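Long-range contact in putative esterase (Bacteroides intestinalis DSM 17393, PDB 5VOL), which probably hydrolyses ferulic acid esters of arabinoxylan as a calcium-binding carbohydrate esterase of family CE1: residues V59-L73 and W254-P266. Numbering follows the deposited sequence.
Sequences VWAERGHVKDVMDRL and WEYWHSALYQCLP
Helices 66-73 and 254-266 run roughly parallel, crossing at -33° with their axes 10.4 Å apart, and the backbones of the two segments come closest where Gly64 CA lies 4.8 Å from His258 CA. The Trp254 ring lies between Arg63 CG on one face, 3.8 Å from the centroid of its five-membered ring, and Trp257 on the other, and its six-membered edge points at the face of Trp60 in a T-shaped pair, planes 76° apart. With CG anti to the backbone N (chi1 179°) and a bend at chi2, Arg63 carries its guanidinium past Trp254 CB to Glu255, where NH2 donates to the anti lone pair of OE2 in a nearly straight hydrogen bond (2.8 Å) that is part of a salt bridge; a water links NH1 to the same oxygen. Replacing Trp254 by an alanine is likely to open a gap against the Trp60 face and leave the aliphatic part of Arg63 without its support. Farther along, Val69 fits knob-into-hole among His258, Leu261, Tyr262 and Leu265, its CG1 centred over the Tyr262 ring, and Leu73 CD1 reaches Pro266 CD at 3.9 Å. Glu255 OE1 hydrogen-bonds Tyr262 OH of the second subunit, and the reverse pair repeats it, while Trp60 and Leu265 rest on strand 83-87 of the central alpha/beta-hydrolase sheet, whose strand 133-138 meets Trp254.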
ATOM      1  N   VAL C  59      19.323 -14.989  -9.305  1.00 21.13           N
ATOM      2  CA  VAL C  59      17.935 -14.642  -9.588  1.00 20.03           C
ATOM      3  C   VAL C  59      17.426 -13.470  -8.716  1.00 23.40           C
ATOM      4  O   VAL C  59      16.668 -12.632  -9.199  1.00 23.68           O
ATOM      5  CB  VAL C  59      17.006 -15.864  -9.416  1.00 23.01           C
ATOM      6  CG1 VAL C  59      16.909 -16.288  -7.966  1.00 24.19           C
ATOM      7  CG2 VAL C  59      15.629 -15.566  -9.988  1.00 24.69           C
ATOM      8  N   TRP C  60      17.849 -13.398  -7.456  1.00 23.07           N
ATOM      9  CA  TRP C  60      17.398 -12.323  -6.569  1.00 21.97           C
ATOM     10  C   TRP C  60      17.875 -10.957  -7.073  1.00 21.59           C
ATOM     11  O   TRP C  60      17.148  -9.969  -6.974  1.00 23.94           O
ATOM     12  CB  TRP C  60      17.860 -12.576  -5.124  1.00 19.26           C
ATOM     13  CG  TRP C  60      16.825 -13.316  -4.312  1.00 18.78           C
ATOM     14  CD1 TRP C  60      16.914 -14.585  -3.826  1.00 19.04           C
ATOM     15  CD2 TRP C  60      15.522 -12.831  -3.935  1.00 20.09           C
ATOM     16  NE1 TRP C  60      15.758 -14.917  -3.152  1.00 18.44           N
ATOM     17  CE2 TRP C  60      14.887 -13.857  -3.212  1.00 20.20           C
ATOM     18  CE3 TRP C  60      14.835 -11.626  -4.147  1.00 20.48           C
ATOM     19  CZ2 TRP C  60      13.601 -13.713  -2.685  1.00 18.32           C
ATOM     20  CZ3 TRP C  60      13.557 -11.480  -3.621  1.00 18.37           C
ATOM     21  CH2 TRP C  60      12.953 -12.518  -2.900  1.00 17.36           C
ATOM     22  N   ALA C  61      19.074 -10.894  -7.643  1.00 20.44           N
ATOM     23  CA  ALA C  61      19.540  -9.649  -8.231  1.00 21.79           C
ATOM     24  C   ALA C  61      18.886  -9.380  -9.592  1.00 25.47           C
ATOM     25  O   ALA C  61      18.485  -8.258  -9.880  1.00 25.15           O
ATOM     26  CB  ALA C  61      21.063  -9.653  -8.368  1.00 22.01           C
ATOM     27  N   GLU C  62      18.764 -10.406 -10.424  1.00 22.45           N
ATOM     28  CA  GLU C  62      18.322 -10.205 -11.803  1.00 22.20           C
ATOM     29  C   GLU C  62      16.815 -10.039 -11.945  1.00 20.59           C
ATOM     30  O   GLU C  62      16.360  -9.228 -12.738  1.00 25.80           O
ATOM     31  CB  GLU C  62      18.794 -11.372 -12.684  1.00 20.38           C
ATOM     32  CG  GLU C  62      20.286 -11.554 -12.612  1.00 31.23           C
ATOM     33  CD  GLU C  62      20.827 -12.488 -13.678  1.00 38.73           C
ATOM     34  OE1 GLU C  62      20.032 -13.235 -14.281  1.00 37.94           O
ATOM     35  OE2 GLU C  62      22.057 -12.468 -13.896  1.00 42.28           O
ATOM     36  N   ARG C  63      16.037 -10.810 -11.198  1.00 21.23           N
ATOM     37  CA  ARG C  63      14.582 -10.719 -11.288  1.00 22.80           C
ATOM     38  C   ARG C  63      13.982 -10.088 -10.017  1.00 23.72           C
ATOM     39  O   ARG C  63      12.919  -9.470 -10.066  1.00 21.07           O
ATOM     40  CB  ARG C  63      13.967 -12.104 -11.547  1.00 20.89           C
ATOM     41  CG  ARG C  63      12.422 -12.109 -11.630  1.00 21.93           C
ATOM     42  CD  ARG C  63      11.894 -11.224 -12.780  1.00 21.25           C
ATOM     43  NE  ARG C  63      10.428 -11.097 -12.807  1.00 19.53           N
ATOM     44  CZ  ARG C  63       9.721 -10.202 -12.109  1.00 21.00           C
ATOM     45  NH1 ARG C  63      10.320  -9.341 -11.298  1.00 17.90           N
ATOM     46  NH2 ARG C  63       8.397 -10.162 -12.227  1.00 20.44           N
ATOM     47  N   GLY C  64      14.651 -10.273  -8.886  1.00 21.78           N
ATOM     48  CA  GLY C  64      14.215  -9.683  -7.633  1.00 21.20           C
ATOM     49  C   GLY C  64      14.550  -8.206  -7.589  1.00 19.78           C
ATOM     50  O   GLY C  64      13.950  -7.462  -6.821  1.00 23.14           O
ATOM     51  N   HIS C  65      15.488  -7.788  -8.434  1.00 19.17           N
ATOM     52  CA  HIS C  65      15.992  -6.407  -8.452  1.00 20.69           C
ATOM     53  C   HIS C  65      16.427  -5.919  -7.068  1.00 22.54           C
ATOM     54  O   HIS C  65      16.133  -4.773  -6.681  1.00 20.03           O
ATOM     55  CB  HIS C  65      14.934  -5.454  -9.042  1.00 20.65           C
ATOM     56  CG  HIS C  65      14.462  -5.861 -10.404  1.00 22.23           C
ATOM     57  ND1 HIS C  65      15.299  -5.907 -11.501  1.00 20.17           N
ATOM     58  CD2 HIS C  65      13.245  -6.265 -10.847  1.00 20.69           C
ATOM     59  CE1 HIS C  65      14.621  -6.315 -12.555  1.00 20.85           C
ATOM     60  NE2 HIS C  65      13.370  -6.537 -12.187  1.00 22.03           N
ATOM     61  N   VAL C  66      17.141  -6.774  -6.332  1.00 18.70           N
ATOM     62  CA  VAL C  66      17.521  -6.443  -4.961  1.00 20.18           C
ATOM     63  C   VAL C  66      18.287  -5.127  -4.878  1.00 21.50           C
ATOM     64  O   VAL C  66      18.059  -4.354  -3.959  1.00 21.43           O
ATOM     65  CB  VAL C  66      18.367  -7.557  -4.305  1.00 22.33           C
ATOM     66  CG1 VAL C  66      18.761  -7.156  -2.883  1.00 28.55           C
ATOM     67  CG2 VAL C  66      17.573  -8.827  -4.259  1.00 28.29           C
ATOM     68  N   LYS C  67      19.183  -4.862  -5.826  1.00 18.36           N
ATOM     69  CA  LYS C  67      19.929  -3.605  -5.770  1.00 24.39           C
ATOM     70  C   LYS C  67      18.992  -2.381  -5.823  1.00 22.90           C
ATOM     71  O   LYS C  67      19.148  -1.434  -5.053  1.00 20.58           O
ATOM     72  CB  LYS C  67      20.945  -3.519  -6.906  1.00 22.97           C
ATOM     73  CG  LYS C  67      21.498  -2.100  -7.113  1.00 26.53           C
ATOM     74  CD  LYS C  67      22.743  -2.086  -8.001  1.00 25.03           C
ATOM     75  CE  LYS C  67      22.977  -0.711  -8.630  1.00 27.74           C
ATOM     76  NZ  LYS C  67      23.180   0.389  -7.619  1.00 27.72           N
ATOM     77  N   ASP C  68      18.026  -2.408  -6.738  1.00 21.80           N
ATOM     78  CA  ASP C  68      17.128  -1.266  -6.927  1.00 21.66           C
ATOM     79  C   ASP C  68      16.216  -1.057  -5.731  1.00 20.49           C
ATOM     80  O   ASP C  68      15.924   0.082  -5.366  1.00 22.21           O
ATOM     81  CB  ASP C  68      16.293  -1.434  -8.205  1.00 21.87           C
ATOM     82  CG  ASP C  68      17.143  -1.400  -9.448  1.00 28.27           C
ATOM     83  OD1 ASP C  68      18.248  -0.819  -9.375  1.00 30.99           O
ATOM     84  OD2 ASP C  68      16.725  -1.950 -10.492  1.00 28.10           O
ATOM     85  N   VAL C  69      15.740  -2.148  -5.138  1.00 19.13           N
ATOM     86  CA  VAL C  69      14.891  -2.046  -3.962  1.00 19.67           C
ATOM     87  C   VAL C  69      15.700  -1.511  -2.774  1.00 22.53           C
ATOM     88  O   VAL C  69      15.237  -0.617  -2.063  1.00 19.66           O
ATOM     89  CB  VAL C  69      14.252  -3.397  -3.594  1.00 19.75           C
ATOM     90  CG1 VAL C  69      13.447  -3.270  -2.301  1.00 18.26           C
ATOM     91  CG2 VAL C  69      13.355  -3.897  -4.730  1.00 19.49           C
ATOM     92  N   MET C  70      16.913  -2.037  -2.567  1.00 20.19           N
ATOM     93  CA  MET C  70      17.760  -1.514  -1.499  1.00 18.08           C
ATOM     94  C   MET C  70      18.109  -0.035  -1.690  1.00 19.71           C
ATOM     95  O   MET C  70      18.099   0.730  -0.725  1.00 23.71           O
ATOM     96  CB  MET C  70      19.048  -2.336  -1.368  1.00 23.54           C
ATOM     97  CG  MET C  70      18.904  -3.594  -0.524  1.00 21.34           C
ATOM     98  SD  MET C  70      18.598  -3.242   1.221  1.00 21.33           S
ATOM     99  CE  MET C  70      20.207  -2.635   1.738  1.00 19.99           C
ATOM    100  N   ASP C  71      18.432   0.372  -2.911  1.00 17.78           N
ATOM    101  CA  ASP C  71      18.786   1.764  -3.157  1.00 23.03           C
ATOM    102  C   ASP C  71      17.632   2.703  -2.773  1.00 24.37           C
ATOM    103  O   ASP C  71      17.858   3.753  -2.180  1.00 23.17           O
ATOM    104  CB  ASP C  71      19.171   1.981  -4.617  1.00 22.06           C
ATOM    105  CG  ASP C  71      20.543   1.397  -4.957  1.00 26.84           C
ATOM    106  OD1 ASP C  71      21.314   1.083  -4.023  1.00 26.44           O
ATOM    107  OD2 ASP C  71      20.832   1.261  -6.162  1.00 24.60           O
ATOM    108  N   ARG C  72      16.403   2.297  -3.097  1.00 21.93           N
ATOM    109  CA  ARG C  72      15.201   3.002  -2.655  1.00 19.32           C
ATOM    110  C   ARG C  72      15.063   3.006  -1.122  1.00 22.76           C
ATOM    111  O   ARG C  72      14.934   4.070  -0.499  1.00 21.58           O
ATOM    112  CB  ARG C  72      13.951   2.375  -3.308  1.00 19.96           C
ATOM    113  CG  ARG C  72      12.627   2.891  -2.754  1.00 22.38           C
ATOM    114  CD  ARG C  72      12.217   4.211  -3.423  1.00 18.20           C
ATOM    115  NE  ARG C  72      11.638   4.036  -4.757  1.00 21.33           N
ATOM    116  CZ  ARG C  72      12.267   4.296  -5.900  1.00 21.68           C
ATOM    117  NH1 ARG C  72      11.640   4.121  -7.057  1.00 19.41           N
ATOM    118  NH2 ARG C  72      13.515   4.747  -5.896  1.00 17.47           N
ATOM    119  N   LEU C  73      15.098   1.831  -0.499  1.00 20.33           N
ATOM    120  CA  LEU C  73      14.790   1.746   0.918  1.00 18.95           C
ATOM    121  C   LEU C  73      15.931   2.277   1.800  1.00 23.04           C
ATOM    122  O   LEU C  73      15.689   2.775   2.903  1.00 21.40           O
ATOM    123  CB  LEU C  73      14.427   0.304   1.292  1.00 18.98           C
ATOM    124  CG  LEU C  73      13.138  -0.177   0.603  1.00 21.44           C
ATOM    125  CD1 LEU C  73      12.754  -1.592   0.994  1.00 21.62           C
ATOM    126  CD2 LEU C  73      11.971   0.779   0.871  1.00 21.33           C
ATOM    127  N   TRP C 254       7.326 -14.330  -9.341  1.00 18.68           N
ATOM    128  CA  TRP C 254       8.326 -13.332  -8.978  1.00 20.62           C
ATOM    129  C   TRP C 254       7.747 -11.953  -8.674  1.00 21.47           C
ATOM    130  O   TRP C 254       8.393 -11.155  -7.988  1.00 21.53           O
ATOM    131  CB  TRP C 254       9.405 -13.239 -10.066  1.00 19.79           C
ATOM    132  CG  TRP C 254      10.513 -14.163  -9.688  1.00 24.15           C
ATOM    133  CD1 TRP C 254      10.721 -15.434 -10.149  1.00 25.01           C
ATOM    134  CD2 TRP C 254      11.521 -13.928  -8.688  1.00 23.24           C
ATOM    135  NE1 TRP C 254      11.812 -15.992  -9.521  1.00 24.74           N
ATOM    136  CE2 TRP C 254      12.317 -15.088  -8.618  1.00 26.41           C
ATOM    137  CE3 TRP C 254      11.833 -12.837  -7.858  1.00 21.53           C
ATOM    138  CZ2 TRP C 254      13.411 -15.193  -7.753  1.00 24.81           C
ATOM    139  CZ3 TRP C 254      12.919 -12.939  -6.999  1.00 21.30           C
ATOM    140  CH2 TRP C 254      13.697 -14.116  -6.953  1.00 24.27           C
ATOM    141  N   GLU C 255       6.533 -11.664  -9.125  1.00 19.18           N
ATOM    142  CA  GLU C 255       5.918 -10.421  -8.662  1.00 20.54           C
ATOM    143  C   GLU C 255       5.658 -10.526  -7.168  1.00 20.64           C
ATOM    144  O   GLU C 255       5.794  -9.547  -6.441  1.00 20.86           O
ATOM    145  CB  GLU C 255       4.617 -10.103  -9.412  1.00 22.35           C
ATOM    146  CG  GLU C 255       4.835  -9.474 -10.779  1.00 22.06           C
ATOM    147  CD  GLU C 255       5.596  -8.157 -10.720  1.00 24.87           C
ATOM    148  OE1 GLU C 255       5.045  -7.145 -10.212  1.00 22.44           O
ATOM    149  OE2 GLU C 255       6.764  -8.124 -11.177  1.00 24.87           O
ATOM    150  N   TYR C 256       5.288 -11.714  -6.700  1.00 17.95           N
ATOM    151  CA  TYR C 256       5.075 -11.908  -5.274  1.00 20.31           C
ATOM    152  C   TYR C 256       6.381 -11.746  -4.471  1.00 20.67           C
ATOM    153  O   TYR C 256       6.378 -11.191  -3.381  1.00 19.46           O
ATOM    154  CB  TYR C 256       4.468 -13.291  -4.983  1.00 19.55           C
ATOM    155  CG  TYR C 256       3.712 -13.304  -3.675  1.00 21.27           C
ATOM    156  CD1 TYR C 256       2.391 -12.850  -3.613  1.00 22.75           C
ATOM    157  CD2 TYR C 256       4.318 -13.723  -2.495  1.00 19.29           C
ATOM    158  CE1 TYR C 256       1.686 -12.831  -2.409  1.00 21.62           C
ATOM    159  CE2 TYR C 256       3.616 -13.702  -1.281  1.00 20.38           C
ATOM    160  CZ  TYR C 256       2.302 -13.255  -1.251  1.00 21.36           C
ATOM    161  OH  TYR C 256       1.585 -13.234  -0.067  1.00 20.19           O
ATOM    162  N   TRP C 257       7.487 -12.228  -5.022  1.00 18.39           N
ATOM    163  CA  TRP C 257       8.741 -12.312  -4.269  1.00 17.51           C
ATOM    164  C   TRP C 257       9.478 -10.983  -4.337  1.00 18.95           C
ATOM    165  O   TRP C 257      10.057 -10.544  -3.352  1.00 18.68           O
ATOM    166  CB  TRP C 257       9.599 -13.480  -4.793  1.00 18.23           C
ATOM    167  CG  TRP C 257       8.864 -14.776  -4.609  1.00 20.38           C
ATOM    168  CD1 TRP C 257       8.070 -15.117  -3.544  1.00 20.16           C
ATOM    169  CD2 TRP C 257       8.779 -15.874  -5.535  1.00 18.07           C
ATOM    170  NE1 TRP C 257       7.510 -16.354  -3.751  1.00 21.41           N
ATOM    171  CE2 TRP C 257       7.930 -16.840  -4.961  1.00 19.08           C
ATOM    172  CE3 TRP C 257       9.339 -16.130  -6.786  1.00 19.27           C
ATOM    173  CZ2 TRP C 257       7.629 -18.055  -5.600  1.00 21.01           C
ATOM    174  CZ3 TRP C 257       9.044 -17.344  -7.421  1.00 21.61           C
ATOM    175  CH2 TRP C 257       8.201 -18.282  -6.825  1.00 20.72           C
ATOM    176  N   HIS C 258       9.408 -10.307  -5.478  1.00 18.84           N
ATOM    177  CA  HIS C 258       9.948  -8.947  -5.542  1.00 22.75           C
ATOM    178  C   HIS C 258       9.201  -7.982  -4.588  1.00 21.61           C
ATOM    179  O   HIS C 258       9.816  -7.226  -3.830  1.00 19.28           O
ATOM    180  CB  HIS C 258       9.891  -8.417  -6.979  1.00 21.49           C
ATOM    181  CG  HIS C 258       9.957  -6.926  -7.071  1.00 19.84           C
ATOM    182  ND1 HIS C 258       8.833  -6.129  -7.194  1.00 19.68           N
ATOM    183  CD2 HIS C 258      11.011  -6.076  -7.063  1.00 19.72           C
ATOM    184  CE1 HIS C 258       9.191  -4.863  -7.234  1.00 16.38           C
ATOM    185  NE2 HIS C 258      10.511  -4.801  -7.164  1.00 19.91           N
ATOM    186  N   SER C 259       7.874  -8.004  -4.626  1.00 21.04           N
ATOM    187  CA  SER C 259       7.099  -7.132  -3.754  1.00 21.10           C
ATOM    188  C   SER C 259       7.312  -7.513  -2.276  1.00 23.57           C
ATOM    189  O   SER C 259       7.264  -6.654  -1.401  1.00 21.15           O
ATOM    190  CB  SER C 259       5.612  -7.169  -4.134  1.00 21.07           C
ATOM    191  OG  SER C 259       5.063  -8.456  -3.936  1.00 17.42           O
ATOM    192  N   ALA C 260       7.595  -8.791  -2.007  1.00 19.29           N
ATOM    193  CA  ALA C 260       7.877  -9.237  -0.646  1.00 18.98           C
ATOM    194  C   ALA C 260       9.101  -8.534  -0.057  1.00 19.98           C
ATOM    195  O   ALA C 260       9.171  -8.287   1.151  1.00 21.83           O
ATOM    196  CB  ALA C 260       8.076 -10.786  -0.613  1.00 21.58           C
ATOM    197  N   LEU C 261      10.070  -8.207  -0.901  1.00 20.15           N
ATOM    198  CA  LEU C 261      11.260  -7.488  -0.441  1.00 21.69           C
ATOM    199  C   LEU C 261      10.939  -6.188   0.262  1.00 25.19           C
ATOM    200  O   LEU C 261      11.644  -5.793   1.186  1.00 23.11           O
ATOM    201  CB  LEU C 261      12.192  -7.183  -1.610  1.00 25.05           C
ATOM    202  CG  LEU C 261      13.104  -8.310  -2.058  1.00 24.09           C
ATOM    203  CD1 LEU C 261      13.943  -7.810  -3.221  1.00 24.05           C
ATOM    204  CD2 LEU C 261      14.007  -8.744  -0.894  1.00 23.42           C
ATOM    205  N   TYR C 262       9.888  -5.510  -0.197  1.00 24.01           N
ATOM    206  CA  TYR C 262       9.502  -4.232   0.374  1.00 23.06           C
ATOM    207  C   TYR C 262       8.952  -4.383   1.788  1.00 22.82           C
ATOM    208  O   TYR C 262       8.900  -3.414   2.546  1.00 26.21           O
ATOM    209  CB  TYR C 262       8.482  -3.527  -0.542  1.00 21.71           C
ATOM    210  CG  TYR C 262       9.138  -2.814  -1.710  1.00 22.69           C
ATOM    211  CD1 TYR C 262       9.591  -1.512  -1.570  1.00 22.65           C
ATOM    212  CD2 TYR C 262       9.326  -3.450  -2.943  1.00 24.01           C
ATOM    213  CE1 TYR C 262      10.194  -0.846  -2.612  1.00 21.59           C
ATOM    214  CE2 TYR C 262       9.940  -2.789  -4.006  1.00 20.01           C
ATOM    215  CZ  TYR C 262      10.367  -1.479  -3.823  1.00 23.16           C
ATOM    216  OH  TYR C 262      10.972  -0.783  -4.836  1.00 22.57           O
ATOM    217  N   GLN C 263       8.560  -5.593   2.163  1.00 22.13           N
ATOM    218  CA  GLN C 263       8.205  -5.862   3.559  1.00 20.50           C
ATOM    219  C   GLN C 263       9.377  -6.489   4.321  1.00 22.33           C
ATOM    220  O   GLN C 263       9.616  -6.190   5.507  1.00 20.29           O
ATOM    221  CB  GLN C 263       6.978  -6.770   3.624  1.00 23.22           C
ATOM    222  CG  GLN C 263       5.709  -6.030   3.236  1.00 33.77           C
ATOM    223  CD  GLN C 263       4.662  -6.916   2.579  1.00 43.36           C
ATOM    224  OE1 GLN C 263       3.779  -6.413   1.876  1.00 48.50           O
ATOM    225  NE2 GLN C 263       4.741  -8.236   2.811  1.00 32.02           N
ATOM    226  N   CYS C 264      10.107  -7.359   3.628  1.00 19.85           N
ATOM    227  CA  CYS C 264      11.215  -8.104   4.236  1.00 17.41           C
ATOM    228  C   CYS C 264      12.364  -7.213   4.680  1.00 18.68           C
ATOM    229  O   CYS C 264      12.842  -7.333   5.796  1.00 18.96           O
ATOM    230  CB  CYS C 264      11.743  -9.159   3.260  1.00 16.87           C
ATOM    231  SG  CYS C 264      13.148 -10.120   3.885  1.00 23.46           S
ATOM    232  N   LEU C 265      12.822  -6.328   3.805  1.00 17.72           N
ATOM    233  CA  LEU C 265      13.996  -5.531   4.131  1.00 18.55           C
ATOM    234  C   LEU C 265      13.758  -4.559   5.300  1.00 20.77           C
ATOM    235  O   LEU C 265      14.603  -4.461   6.211  1.00 20.28           O
ATOM    236  CB  LEU C 265      14.480  -4.797   2.885  1.00 19.41           C
ATOM    237  CG  LEU C 265      14.980  -5.787   1.812  1.00 21.58           C
ATOM    238  CD1 LEU C 265      15.305  -5.050   0.519  1.00 20.36           C
ATOM    239  CD2 LEU C 265      16.208  -6.579   2.329  1.00 18.82           C
ATOM    240  N   PRO C 266      12.606  -3.864   5.315  1.00 22.09           N
ATOM    241  CA  PRO C 266      12.342  -3.051   6.521  1.00 20.88           C
ATOM    242  C   PRO C 266      12.142  -3.891   7.781  1.00 19.04           C
ATOM    243  O   PRO C 266      12.505  -3.454   8.873  1.00 21.32           O
ATOM    244  CB  PRO C 266      11.045  -2.284   6.167  1.00 20.25           C
ATOM    245  CG  PRO C 266      11.082  -2.172   4.656  1.00 17.87           C
ATOM    246  CD  PRO C 266      11.705  -3.520   4.198  1.00 19.09           C
TER
HETATM  247  O   HOH W   1       9.135  -6.920 -10.393  1.00 23.63           O